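Local coordinates for protein similar to N-acetyltransferase (Staphylococcus aureus subsp. aureus, PDB 4MBU) that probably transfers an acetyl group from acetyl-coenzyme A to an amine acceptor, as expected of a Gcn5-related N-acetyltransferase (GNAT), at residues A[18-23]-A[28-33]; A[63-68]-A[91-96]; A[71-76]-A[82-87]; A[120-125]-A[131-136]; A[144-149]-A[154-159]. All blocks are in the same frame, centred on the assembly; numbering follows the deposited sequence.

The seven-stranded mixed sheet of the GNAT fold ties most of these contacts together. Contacts 2 and 3 share strand 63-72, with centres about 22 Å apart. H85 of contact 3 reaches across to H133 on helix 127-135 of contact 4, H85 NE2 to H133 NE2 2.8 Å, probably hydrogen-bonded. Contact 4 leads into contact 5 through I122 N and A158 O, 2.8 Å apart. The loop of contact 1 reaches contact 4, Y31 OH being 2.7 Å from D123 OD1. Contacts 1, 3 and 5 also touch the second subunit. A bound cadmium ion is held at G121 of contact 4, near E84 of contact 3. Contact 2 includes the loop that probably receives the cofactor pyrophosphate.

Contact 1: residues A[18-23]-A[28-33]; sequences AIYNDA and TAVYTY
V30 turns both methyls on helix 13-26. CG1 meets the phenol end of Y20, 3.4 Å from Y20 OH and 3.8 Å from Y20 CZ, approaching the ring obliquely. V30 CG2 lies 3.9 Å from both A23 CB and Y20 CE1. The branched valine suits this place: with CG1 anti to the backbone N (chi1 -171°), CG1 is directed to the phenol end and CG2 to A23. A23, one helical turn after Y20, is short enough to let the loop come close, and A29 CB stands 4.5 Å from A23 CB at the margin. This is the segment between the first two helices of the GNAT fold, a part that in relatives often borders the acceptor-substrate site; the loop contains an inverse gamma turn centred on Y31. Farther out, the Y20 ring is held by R41 in a cation-pi contact and by Y88 edge-to-face. K150 NZ bonds the backbone carbonyls of V30 and T32. W76 of the second subunit packs on both Y20 and T32.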
# COMPACT_ATOMS: atom_id res chain seq x y z
N ALA A 18 -12.37 10.43 -27.21
CA ALA A 18 -12.89 11.45 -26.30
C ALA A 18 -12.59 11.02 -24.88
O ALA A 18 -12.00 11.78 -24.10
CB ALA A 18 -14.39 11.65 -26.50
N ILE A 19 -12.93 9.77 -24.58
CA ILE A 19 -12.77 9.25 -23.23
C ILE A 19 -11.30 9.44 -22.82
O ILE A 19 -11.00 10.05 -21.79
CB ILE A 19 -13.19 7.76 -23.14
CG1 ILE A 19 -14.68 7.60 -23.47
CG2 ILE A 19 -12.92 7.21 -21.75
CD1 ILE A 19 -15.15 6.14 -23.45
N TYR A 20 -10.40 8.99 -23.70
CA TYR A 20 -8.97 9.02 -23.40
C TYR A 20 -8.55 10.45 -23.16
O TYR A 20 -7.90 10.75 -22.16
CB TYR A 20 -8.18 8.42 -24.57
CG TYR A 20 -6.71 8.15 -24.29
CD1 TYR A 20 -6.31 7.12 -23.44
CD2 TYR A 20 -5.71 8.89 -24.93
CE1 TYR A 20 -4.96 6.85 -23.23
CE2 TYR A 20 -4.37 8.63 -24.72
CZ TYR A 20 -4.00 7.61 -23.87
OH TYR A 20 -2.66 7.36 -23.67
N ASN A 21 -8.98 11.35 -24.05
CA ASN A 21 -8.51 12.73 -23.92
C ASN A 21 -9.04 13.39 -22.66
O ASN A 21 -8.35 14.20 -22.06
CB ASN A 21 -8.84 13.55 -25.17
CG ASN A 21 -7.84 13.33 -26.29
OD1 ASN A 21 -6.72 12.87 -26.04
ND2 ASN A 21 -8.23 13.65 -27.52
N ASP A 22 -10.25 13.01 -22.24
CA ASP A 22 -10.81 13.57 -21.02
C ASP A 22 -9.85 13.19 -19.89
O ASP A 22 -9.44 14.04 -19.08
CB ASP A 22 -12.20 13.01 -20.75
CG ASP A 22 -13.11 14.00 -20.04
OD1 ASP A 22 -13.10 15.19 -20.41
OD2 ASP A 22 -13.84 13.58 -19.11
N ALA A 23 -9.42 11.94 -19.91
CA ALA A 23 -8.55 11.42 -18.86
C ALA A 23 -7.22 12.16 -18.89
O ALA A 23 -6.61 12.41 -17.84
CB ALA A 23 -8.36 9.92 -19.03
N THR A 28 -4.83 11.99 -13.53
CA THR A 28 -3.52 11.38 -13.59
C THR A 28 -3.61 9.94 -14.07
O THR A 28 -2.69 9.15 -13.88
CB THR A 28 -2.89 11.37 -12.21
OG1 THR A 28 -3.75 10.66 -11.32
CG2 THR A 28 -2.71 12.79 -11.70
N ALA A 29 -4.74 9.59 -14.68
CA ALA A 29 -4.95 8.23 -15.18
C ALA A 29 -4.06 7.95 -16.40
O ALA A 29 -3.77 6.79 -16.72
CB ALA A 29 -6.41 8.01 -15.51
N VAL A 30 -3.65 9.01 -17.09
CA VAL A 30 -2.72 8.92 -18.21
C VAL A 30 -1.57 9.88 -17.94
O VAL A 30 -1.81 11.09 -17.79
CB VAL A 30 -3.40 9.32 -19.54
CG1 VAL A 30 -2.48 9.00 -20.71
CG2 VAL A 30 -4.73 8.61 -19.72
N TYR A 31 -0.35 9.37 -17.85
CA TYR A 31 0.82 10.22 -17.62
C TYR A 31 1.21 10.95 -18.93
O TYR A 31 2.35 10.86 -19.40
CB TYR A 31 2.01 9.42 -17.05
CG TYR A 31 1.93 9.07 -15.57
CD1 TYR A 31 0.71 8.99 -14.90
CD2 TYR A 31 3.09 8.81 -14.83
CE1 TYR A 31 0.64 8.66 -13.55
CE2 TYR A 31 3.03 8.47 -13.46
CZ TYR A 31 1.79 8.40 -12.84
OH TYR A 31 1.69 8.07 -11.50
N THR A 32 0.25 11.67 -19.49
CA THR A 32 0.43 12.40 -20.75
C THR A 32 -0.08 13.81 -20.53
O THR A 32 -0.95 14.03 -19.68
CB THR A 32 -0.34 11.72 -21.89
OG1 THR A 32 0.18 10.40 -22.10
CG2 THR A 32 -0.22 12.50 -23.21
N TYR A 33 0.46 14.79 -21.25
CA TYR A 33 0.01 16.16 -21.07
C TYR A 33 -0.95 16.62 -22.17
O TYR A 33 -1.97 17.24 -21.87
CB TYR A 33 1.21 17.11 -21.00
CG TYR A 33 2.22 16.77 -19.93
CD1 TYR A 33 1.91 16.91 -18.58
CD2 TYR A 33 3.50 16.35 -20.26
CE1 TYR A 33 2.86 16.61 -17.59
CE2 TYR A 33 4.45 16.04 -19.29
CZ TYR A 33 4.11 16.18 -17.95
OH TYR A 33 5.06 15.89 -16.98

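Contact 2: residues A[63-68]-A[91-96]; sequences SVLGFA and ASARGK
The loop between strand 82-89 and helix 98-112, which in GNAT enzymes carries the pyrophosphate-binding signature, rests on strand 63-72 where A93 meets L65. A93 CB lies 3.9 Å from L65 CB and 4.0 Å from L65 CD1, so a single methyl touches both the root and one branch of the leucine. The contact is small and chiefly apolar, and alanine suits it by allowing loop and strand to approach until their CA atoms at A93 and L65 are 6.3 Å apart. L65 belongs to a classic beta bulge: together with G66 it faces F58 on the next strand, which changes the local course of the strand. With CG anti to the carbonyl carbon (chi1 -57°), L65 can carry CD1 to A93. The signature, R/Q-x-x-G-x-G/A, begins at R94, just past the touching alanine, and probably binds the pyrophosphate of acetyl-coenzyme A here as in relatives. G95, with phi 82°, turns the chain in a conformation easy for glycine. K96 follows; its NZ comes 4.5 Å from L65 CD1, but the charge is engaged by E60 in a salt bridge. S92 OG bonds D90, and I98 of helix 98-112 packs on both L65 and A93.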
# COMPACT_ATOMS: atom_id res chain seq x y z
N SER A 63 -24.15 3.87 -27.16
CA SER A 63 -23.02 4.70 -26.77
C SER A 63 -21.89 3.93 -26.09
O SER A 63 -22.11 3.17 -25.15
CB SER A 63 -23.48 5.85 -25.87
OG SER A 63 -24.18 6.83 -26.61
N VAL A 64 -20.67 4.13 -26.59
CA VAL A 64 -19.47 3.58 -25.97
C VAL A 64 -19.14 4.35 -24.68
O VAL A 64 -18.72 5.51 -24.72
CB VAL A 64 -18.26 3.63 -26.94
CG1 VAL A 64 -16.95 3.29 -26.21
CG2 VAL A 64 -18.49 2.69 -28.12
N LEU A 65 -19.33 3.69 -23.54
CA LEU A 65 -19.12 4.34 -22.24
C LEU A 65 -17.81 3.91 -21.60
O LEU A 65 -17.42 4.46 -20.56
CB LEU A 65 -20.28 4.04 -21.29
CG LEU A 65 -21.68 4.44 -21.80
CD1 LEU A 65 -22.75 4.18 -20.75
CD2 LEU A 65 -21.71 5.90 -22.25
N GLY A 66 -17.15 2.91 -22.18
CA GLY A 66 -15.84 2.57 -21.63
C GLY A 66 -15.04 1.71 -22.57
O GLY A 66 -15.61 1.09 -23.47
N PHE A 67 -13.72 1.66 -22.37
CA PHE A 67 -12.88 0.75 -23.15
C PHE A 67 -11.71 0.22 -22.33
O PHE A 67 -11.41 0.76 -21.27
CB PHE A 67 -12.43 1.37 -24.47
CG PHE A 67 -11.26 2.31 -24.35
CD1 PHE A 67 -11.45 3.64 -24.01
CD2 PHE A 67 -9.97 1.86 -24.63
CE1 PHE A 67 -10.36 4.52 -23.92
CE2 PHE A 67 -8.88 2.72 -24.54
CZ PHE A 67 -9.07 4.05 -24.18
N ALA A 68 -11.09 -0.85 -22.81
CA ALA A 68 -10.04 -1.54 -22.06
C ALA A 68 -9.17 -2.37 -22.98
O ALA A 68 -9.64 -2.93 -23.97
CB ALA A 68 -10.64 -2.43 -20.99
N ALA A 91 -16.49 9.66 -17.69
CA ALA A 91 -16.74 10.27 -16.39
C ALA A 91 -18.23 10.47 -16.11
O ALA A 91 -18.65 10.61 -14.96
CB ALA A 91 -15.98 11.59 -16.25
N SER A 92 -19.05 10.48 -17.15
CA SER A 92 -20.49 10.59 -16.98
C SER A 92 -21.10 9.23 -16.67
O SER A 92 -22.28 9.13 -16.37
CB SER A 92 -21.14 11.14 -18.25
OG SER A 92 -20.95 10.25 -19.33
N ALA A 93 -20.28 8.18 -16.76
CA ALA A 93 -20.78 6.81 -16.66
C ALA A 93 -20.18 6.03 -15.49
O ALA A 93 -20.15 4.80 -15.52
CB ALA A 93 -20.55 6.08 -17.98
N ARG A 94 -19.71 6.74 -14.47
CA ARG A 94 -19.06 6.09 -13.33
C ARG A 94 -20.10 5.55 -12.36
O ARG A 94 -21.25 6.00 -12.37
CB ARG A 94 -18.14 7.08 -12.59
CG ARG A 94 -17.15 7.81 -13.48
CD ARG A 94 -16.13 6.88 -14.11
NE ARG A 94 -15.36 6.13 -13.12
CZ ARG A 94 -14.42 6.65 -12.33
NH1 ARG A 94 -14.13 7.95 -12.40
NH2 ARG A 94 -13.77 5.88 -11.47
N GLY A 95 -19.71 4.57 -11.55
CA GLY A 95 -20.62 4.00 -10.56
C GLY A 95 -21.57 2.95 -11.12
O GLY A 95 -22.44 2.46 -10.41
N LYS A 96 -21.38 2.59 -12.39
CA LYS A 96 -22.26 1.62 -13.04
C LYS A 96 -21.65 0.21 -13.11
O LYS A 96 -22.26 -0.71 -13.67
CB LYS A 96 -22.63 2.10 -14.44
CG LYS A 96 -23.23 3.49 -14.47
CD LYS A 96 -23.76 3.84 -15.85
CE LYS A 96 -24.85 2.87 -16.26
NZ LYS A 96 -25.61 3.33 -17.44

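Contact 3: residues A[71-76]-A[82-87]; sequences GSFRPW and TIEHSI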
# COMPACT_ATOMS: atom_id res chain seq x y z
N GLY A 71 -1.46 -5.23 -23.23
CA GLY A 71 -0.33 -5.34 -24.14
C GLY A 71 0.94 -5.60 -23.35
O GLY A 71 0.89 -6.08 -22.22
N SER A 72 2.08 -5.25 -23.94
CA SER A 72 3.38 -5.56 -23.34
C SER A 72 3.60 -4.77 -22.05
O SER A 72 3.18 -3.62 -21.95
CB SER A 72 4.49 -5.25 -24.35
OG SER A 72 5.75 -5.11 -23.71
N PHE A 73 4.23 -5.40 -21.06
CA PHE A 73 4.57 -4.69 -19.83
C PHE A 73 5.95 -4.04 -19.93
O PHE A 73 6.09 -2.83 -19.75
CB PHE A 73 4.49 -5.62 -18.61
CG PHE A 73 5.14 -5.06 -17.38
CD1 PHE A 73 4.74 -3.84 -16.85
CD2 PHE A 73 6.16 -5.76 -16.75
CE1 PHE A 73 5.35 -3.31 -15.72
CE2 PHE A 73 6.77 -5.25 -15.61
CZ PHE A 73 6.37 -4.02 -15.10
N ARG A 74 6.98 -4.84 -20.21
CA ARG A 74 8.32 -4.31 -20.49
C ARG A 74 8.83 -4.97 -21.76
O ARG A 74 8.55 -6.14 -22.00
CB ARG A 74 9.28 -4.56 -19.32
CG ARG A 74 9.19 -3.48 -18.23
CD ARG A 74 9.74 -3.94 -16.88
NE ARG A 74 11.21 -3.97 -16.82
CZ ARG A 74 11.97 -2.89 -16.67
NH1 ARG A 74 11.43 -1.68 -16.58
NH2 ARG A 74 13.30 -3.02 -16.61
N PRO A 75 9.56 -4.20 -22.58
CA PRO A 75 9.97 -4.67 -23.92
C PRO A 75 11.26 -5.48 -23.89
O PRO A 75 12.33 -4.95 -24.19
CB PRO A 75 10.19 -3.37 -24.70
CG PRO A 75 10.63 -2.38 -23.65
CD PRO A 75 9.96 -2.80 -22.34
N TRP A 76 11.15 -6.76 -23.53
CA TRP A 76 12.25 -7.70 -23.60
C TRP A 76 11.57 -9.06 -23.71
O TRP A 76 10.57 -9.28 -23.03
CB TRP A 76 13.14 -7.65 -22.34
CG TRP A 76 14.14 -6.51 -22.29
CD1 TRP A 76 15.40 -6.50 -22.82
CD2 TRP A 76 13.97 -5.24 -21.65
NE1 TRP A 76 16.02 -5.30 -22.56
CE2 TRP A 76 15.16 -4.51 -21.84
CE3 TRP A 76 12.92 -4.64 -20.93
CZ2 TRP A 76 15.33 -3.21 -21.35
CZ3 TRP A 76 13.09 -3.35 -20.45
CH2 TRP A 76 14.29 -2.65 -20.66
N THR A 82 3.96 -11.88 -19.44
CA THR A 82 3.45 -10.77 -18.62
C THR A 82 2.81 -9.73 -19.53
O THR A 82 3.39 -9.34 -20.55
CB THR A 82 4.59 -10.08 -17.86
OG1 THR A 82 5.25 -11.04 -17.03
CG2 THR A 82 4.07 -8.93 -17.00
N ILE A 83 1.60 -9.31 -19.17
CA ILE A 83 0.92 -8.23 -19.88
C ILE A 83 0.51 -7.14 -18.91
O ILE A 83 0.30 -7.40 -17.73
CB ILE A 83 -0.35 -8.75 -20.62
CG1 ILE A 83 -1.06 -9.78 -19.76
CG2 ILE A 83 0.02 -9.36 -21.99
CD1 ILE A 83 -2.43 -10.17 -20.26
N GLU A 84 0.39 -5.91 -19.39
CA GLU A 84 -0.14 -4.83 -18.58
C GLU A 84 -1.43 -4.36 -19.21
O GLU A 84 -1.51 -4.21 -20.45
CB GLU A 84 0.85 -3.66 -18.51
CG GLU A 84 0.26 -2.42 -17.83
CD GLU A 84 1.29 -1.32 -17.60
OE1 GLU A 84 2.49 -1.57 -17.88
OE2 GLU A 84 0.91 -0.22 -17.13
N HIS A 85 -2.44 -4.14 -18.39
CA HIS A 85 -3.73 -3.69 -18.92
C HIS A 85 -4.05 -2.26 -18.53
O HIS A 85 -3.47 -1.70 -17.60
CB HIS A 85 -4.87 -4.58 -18.46
CG HIS A 85 -5.16 -4.46 -17.00
ND1 HIS A 85 -4.39 -5.05 -16.03
CD2 HIS A 85 -6.15 -3.80 -16.35
CE1 HIS A 85 -4.88 -4.77 -14.84
NE2 HIS A 85 -5.95 -4.01 -15.01
N SER A 86 -5.02 -1.68 -19.24
CA SER A 86 -5.57 -0.39 -18.87
C SER A 86 -7.06 -0.33 -19.17
O SER A 86 -7.56 -0.98 -20.11
CB SER A 86 -4.81 0.76 -19.53
OG SER A 86 -4.48 0.47 -20.87
N ILE A 87 -7.77 0.42 -18.33
CA ILE A 87 -9.22 0.54 -18.41
C ILE A 87 -9.60 2.01 -18.25
O ILE A 87 -9.08 2.69 -17.37
CB ILE A 87 -9.91 -0.23 -17.27
CG1 ILE A 87 -9.59 -1.73 -17.33
CG2 ILE A 87 -11.43 -0.01 -17.28
CD1 ILE A 87 -9.95 -2.45 -16.04
O HOH W 1 3.04 -0.97 -20.49
O HOH W 2 5.52 -7.71 -21.05
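Backbone bonding joins G71 and E84 as an antiparallel hydrogen-bonded pair at the end of the hairpin formed by strands 63-72 and 82-89. G71 N gives its hydrogen to E84 O at 3.0 Å, and E84 N returns one to G71 O at 2.9 Å. I83 CA adds a C-H...O contact to the same G71 carbonyl. Past this pair direct backbone bonds give way to water bridges. One water donates to S72 O and to E84 OE1, the latter at 2.7 Å; a second accepts from F73 N at 2.6 Å and donates to T82 O.

The apolar part lies between F73 and T82, which run side by side in the same direction, F73 CB being 3.7 Å from T82 CG2. With its CG anti to the backbone N (chi1 166°), F73 also brings its ring up to E84, whose OE1 meets F73 CD1 at 3.4 Å, at the ring edge and in its plane. Ring and carboxylate planes are 54° apart.

E84 OE2 forms a salt bridge with R74 of the second subunit, and R74 of this chain pairs likewise with E84 of that subunit; T82 OG1 bonds its V147 O. The E84 side chain also lies about 4 Å from a bound cadmium ion. A glutamate suits the site: its extended chain lets one oxygen meet water and the weakly positive ring edge, while the other pairs with arginine, and these partners should limit rotation of the carboxylate.

Contact 4: residues A[120-125]-A[131-136]; sequences AGIDAS and KLHQKF. With CD (cadmium ion), chain G.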
# COMPACT_ATOMS: atom_id res chain seq x y z
N ALA A 120 -1.11 -3.99 -13.44
CA ALA A 120 -1.76 -2.69 -13.50
C ALA A 120 -0.81 -1.65 -12.94
O ALA A 120 -0.30 -1.80 -11.81
CB ALA A 120 -3.04 -2.69 -12.68
N GLY A 121 -0.56 -0.60 -13.71
CA GLY A 121 0.10 0.58 -13.18
C GLY A 121 -0.99 1.55 -12.75
O GLY A 121 -1.68 2.09 -13.59
N ILE A 122 -1.16 1.77 -11.46
CA ILE A 122 -2.25 2.62 -11.00
C ILE A 122 -1.66 3.78 -10.21
O ILE A 122 -0.85 3.56 -9.31
CB ILE A 122 -3.20 1.84 -10.06
CG1 ILE A 122 -3.70 0.55 -10.72
CG2 ILE A 122 -4.37 2.69 -9.64
CD1 ILE A 122 -4.52 -0.32 -9.77
N ASP A 123 -2.07 5.01 -10.52
CA ASP A 123 -1.58 6.16 -9.76
C ASP A 123 -1.98 5.96 -8.30
O ASP A 123 -3.10 5.52 -8.04
CB ASP A 123 -2.18 7.46 -10.29
CG ASP A 123 -1.55 8.68 -9.64
OD1 ASP A 123 -0.39 8.99 -9.98
OD2 ASP A 123 -2.21 9.33 -8.79
N ALA A 124 -1.09 6.24 -7.36
CA ALA A 124 -1.39 5.96 -5.95
C ALA A 124 -2.65 6.70 -5.48
O ALA A 124 -3.28 6.29 -4.50
CB ALA A 124 -0.21 6.30 -5.06
N SER A 125 -3.02 7.76 -6.19
CA SER A 125 -4.22 8.54 -5.85
C SER A 125 -5.53 7.93 -6.36
O SER A 125 -6.60 8.38 -5.96
CB SER A 125 -4.12 9.96 -6.40
OG SER A 125 -3.34 10.77 -5.55
N LYS A 131 -9.18 -0.15 -5.26
CA LYS A 131 -10.23 -0.97 -4.66
C LYS A 131 -10.78 -2.02 -5.64
O LYS A 131 -11.02 -3.19 -5.26
CB LYS A 131 -11.37 -0.08 -4.15
CG LYS A 131 -12.60 -0.85 -3.71
CD LYS A 131 -13.78 0.08 -3.44
CE LYS A 131 -14.66 -0.48 -2.33
NZ LYS A 131 -13.86 -0.69 -1.09
N LEU A 132 -10.96 -1.62 -6.89
CA LEU A 132 -11.47 -2.54 -7.92
C LEU A 132 -10.49 -3.67 -8.16
O LEU A 132 -10.86 -4.83 -8.36
CB LEU A 132 -11.70 -1.78 -9.23
CG LEU A 132 -12.10 -2.68 -10.40
CD1 LEU A 132 -13.48 -3.25 -10.18
CD2 LEU A 132 -12.02 -1.91 -11.71
N HIS A 133 -9.21 -3.34 -8.14
CA HIS A 133 -8.22 -4.37 -8.41
C HIS A 133 -8.07 -5.33 -7.25
O HIS A 133 -7.94 -6.55 -7.45
CB HIS A 133 -6.90 -3.74 -8.85
CG HIS A 133 -6.90 -3.33 -10.29
ND1 HIS A 133 -7.53 -2.19 -10.73
CD2 HIS A 133 -6.42 -3.95 -11.39
CE1 HIS A 133 -7.40 -2.10 -12.05
NE2 HIS A 133 -6.73 -3.16 -12.47
N GLN A 134 -8.09 -4.79 -6.03
CA GLN A 134 -8.09 -5.63 -4.85
C GLN A 134 -9.27 -6.59 -4.88
O GLN A 134 -9.13 -7.75 -4.51
CB GLN A 134 -8.14 -4.77 -3.58
CG GLN A 134 -6.87 -3.97 -3.30
CD GLN A 134 -6.98 -3.18 -2.01
OE1 GLN A 134 -7.96 -2.47 -1.79
NE2 GLN A 134 -5.97 -3.30 -1.15
N LYS A 135 -10.43 -6.10 -5.32
CA LYS A 135 -11.62 -6.95 -5.44
C LYS A 135 -11.36 -8.18 -6.32
O LYS A 135 -11.85 -9.26 -6.02
CB LYS A 135 -12.83 -6.17 -5.97
CG LYS A 135 -14.14 -6.96 -5.93
CD LYS A 135 -15.34 -6.17 -6.49
CE LYS A 135 -15.41 -6.24 -8.01
NZ LYS A 135 -16.70 -5.76 -8.59
N PHE A 136 -10.58 -8.00 -7.38
CA PHE A 136 -10.26 -9.11 -8.29
C PHE A 136 -8.97 -9.82 -7.88
O PHE A 136 -8.36 -10.52 -8.69
CB PHE A 136 -10.16 -8.61 -9.73
CG PHE A 136 -11.50 -8.39 -10.38
CD1 PHE A 136 -12.08 -9.38 -11.16
CD2 PHE A 136 -12.20 -7.21 -10.19
CE1 PHE A 136 -13.32 -9.19 -11.75
CE2 PHE A 136 -13.44 -7.01 -10.78
CZ PHE A 136 -13.99 -8.01 -11.56
CD CD G . -2.56 2.08 -15.92
O HOH W 3 -1.56 -0.19 -16.30
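Two aliphatic side chains of strand 117-123 approach the imidazole of H133 from the same side, but meet it differently. I122 sends CD1 over the face: the methyl is 4.0 Å from the ring centroid, 24° off the ring normal, a CH-pi contact displaced toward ND1, the nearest atom at 3.7 Å. The two side chains run at a slant to one another. A120, two residues earlier on the same side of the strand, lies nearer the NE2-CD2 side of the ring, its CB 3.7 Å from H133 NE2 in an oblique approach. With CG beside the backbone N (chi1 -80°), the H133 ring is swung toward I122 and A120. Helix 127-135 thus packs back on strand 117-123, which precedes it.

Away from this face, G121 O binds a cadmium ion at 2.5 Å, joined by a water that also accepts from G121 N at 2.8 Å. At the strand's end, D123 makes an Asx turn, S125 N meeting D123 OD2 at 3.1 Å from above the carboxylate plane.

A histidine buried beside aliphatic groups is costly unless its nitrogens find partners. ND1 bonds S129 O, a carbonyl that can only accept, so ND1 supplies the hydrogen; NE2 is paired with H85. These two partners, one on the helix and one on strand 82-89, together with the edge-to-face ring of F138, should fix the imidazole's rotation.

Contact 5: residues A[144-149]-A[154-159]; sequences LTNVGY and WLDLAF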
# COMPACT_ATOMS: atom_id res chain seq x y z
N LEU A 144 6.46 3.06 -6.88
CA LEU A 144 7.58 3.90 -7.28
C LEU A 144 7.20 5.34 -7.02
O LEU A 144 6.26 5.87 -7.61
CB LEU A 144 7.93 3.67 -8.74
CG LEU A 144 8.53 2.31 -9.07
CD1 LEU A 144 8.33 2.02 -10.51
CD2 LEU A 144 10.01 2.33 -8.78
N THR A 145 7.93 5.99 -6.12
CA THR A 145 7.58 7.34 -5.68
C THR A 145 8.24 8.39 -6.58
O THR A 145 9.39 8.22 -7.00
CB THR A 145 8.02 7.58 -4.23
OG1 THR A 145 9.43 7.39 -4.13
CG2 THR A 145 7.34 6.59 -3.29
N ASN A 146 7.51 9.47 -6.84
CA ASN A 146 8.01 10.58 -7.64
C ASN A 146 8.46 10.16 -9.03
O ASN A 146 9.45 10.70 -9.54
CB ASN A 146 9.17 11.28 -6.92
CG ASN A 146 8.79 11.76 -5.53
OD1 ASN A 146 7.68 12.25 -5.32
ND2 ASN A 146 9.69 11.57 -4.56
N VAL A 147 7.76 9.20 -9.64
CA VAL A 147 8.13 8.78 -10.99
C VAL A 147 7.44 9.63 -12.03
O VAL A 147 7.90 9.69 -13.18
CB VAL A 147 7.77 7.30 -11.33
CG1 VAL A 147 8.73 6.36 -10.67
CG2 VAL A 147 6.32 7.00 -10.95
N GLY A 148 6.33 10.25 -11.64
CA GLY A 148 5.62 11.09 -12.60
C GLY A 148 5.53 12.53 -12.14
O GLY A 148 5.75 12.81 -10.97
N TYR A 149 5.23 13.45 -13.05
CA TYR A 149 5.01 14.85 -12.69
C TYR A 149 3.88 15.42 -13.55
O TYR A 149 3.96 15.47 -14.78
CB TYR A 149 6.30 15.68 -12.89
CG TYR A 149 6.23 17.13 -12.40
CD1 TYR A 149 6.29 17.42 -11.04
CD2 TYR A 149 6.12 18.19 -13.29
CE1 TYR A 149 6.24 18.73 -10.58
CE2 TYR A 149 6.06 19.51 -12.84
CZ TYR A 149 6.12 19.77 -11.48
OH TYR A 149 6.06 21.06 -11.01
N TRP A 154 4.31 15.90 -7.81
CA TRP A 154 4.97 14.64 -8.08
C TRP A 154 3.97 13.49 -7.92
O TRP A 154 3.08 13.57 -7.09
CB TRP A 154 6.20 14.48 -7.19
CG TRP A 154 7.26 15.48 -7.54
CD1 TRP A 154 7.52 16.66 -6.89
CD2 TRP A 154 8.16 15.42 -8.65
NE1 TRP A 154 8.55 17.33 -7.53
CE2 TRP A 154 8.96 16.59 -8.61
CE3 TRP A 154 8.38 14.50 -9.68
CZ2 TRP A 154 9.96 16.85 -9.55
CZ3 TRP A 154 9.37 14.75 -10.61
CH2 TRP A 154 10.15 15.93 -10.54
N LEU A 155 4.13 12.46 -8.73
CA LEU A 155 3.18 11.35 -8.81
C LEU A 155 3.88 10.04 -8.48
O LEU A 155 5.04 9.81 -8.90
CB LEU A 155 2.59 11.23 -10.22
CG LEU A 155 2.02 12.46 -10.92
CD1 LEU A 155 1.57 12.10 -12.35
CD2 LEU A 155 0.84 13.01 -10.12
N ASP A 156 3.16 9.20 -7.74
CA ASP A 156 3.64 7.88 -7.35
C ASP A 156 2.86 6.83 -8.14
O ASP A 156 1.64 6.90 -8.23
CB ASP A 156 3.41 7.64 -5.84
CG ASP A 156 4.12 8.67 -4.96
OD1 ASP A 156 5.02 9.39 -5.43
OD2 ASP A 156 3.77 8.75 -3.77
N LEU A 157 3.58 5.86 -8.70
CA LEU A 157 2.94 4.81 -9.46
C LEU A 157 2.97 3.51 -8.69
O LEU A 157 4.03 3.00 -8.34
CB LEU A 157 3.65 4.63 -10.81
CG LEU A 157 3.01 3.60 -11.74
CD1 LEU A 157 1.66 4.11 -12.23
CD2 LEU A 157 3.92 3.27 -12.92
N ALA A 158 1.79 2.97 -8.41
CA ALA A 158 1.68 1.69 -7.72
C ALA A 158 1.50 0.55 -8.73
O ALA A 158 0.81 0.70 -9.73
CB ALA A 158 0.53 1.71 -6.74
N PHE A 159 2.15 -0.57 -8.48
CA PHE A 159 1.97 -1.73 -9.34
C PHE A 159 1.11 -2.75 -8.62
O PHE A 159 1.38 -3.10 -7.47
CB PHE A 159 3.32 -2.36 -9.66
CG PHE A 159 4.08 -1.66 -10.75
CD1 PHE A 159 5.43 -1.38 -10.58
CD2 PHE A 159 3.48 -1.31 -11.94
CE1 PHE A 159 6.15 -0.75 -11.57
CE2 PHE A 159 4.20 -0.67 -12.94
CZ PHE A 159 5.53 -0.39 -12.75
O HOH W 4 5.86 11.51 -3.79
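V147 and L157 meet at the apolar centre, V147 CG2 lying 3.6 Å from L157 CB with the side chains crossing at about a right angle. Farther along the hairpin, L144 CD1 rests 3.7 Å from F159 CE1. At the other end Y149 and W154 form an edge-to-face pair: Y149 CD1 sits above the indole, nearest W154 CD2 at 3.6 Å, and the ring planes are 53° apart. The large flat indole offers a broad face to the tyrosine. G148, lacking a side chain, lets L155 lie close against the backbone.

The polar edge begins with paired bonds between L144 and L157, the first from L144 N to L157 O at 2.8 Å. L155 bonds G148 in both directions, and V147 N adds a weak bond to L155 O. Between these bonds, where the register shifts by two residues, D156 bridges the strands: its OD1 accepts from N146 N at 2.9 Å, nearly straight at 166°, on its anti side but tilted from the carboxylate plane, and so satisfies a backbone N-H that the strand itself does not pair. A water donates to the same OD1 and to N146 OD1. N146 takes a left-handed backbone conformation (phi 57°), which asparagine tolerates well. T145 OG1 bonds E161 of the second subunit, and R116 of that subunit makes a cation-pi contact with W154.

V147 and G148 both facing L155 define a classic beta bulge, here in the hairpin of the last two strands of the GNAT fold, 139-150 and 153-163.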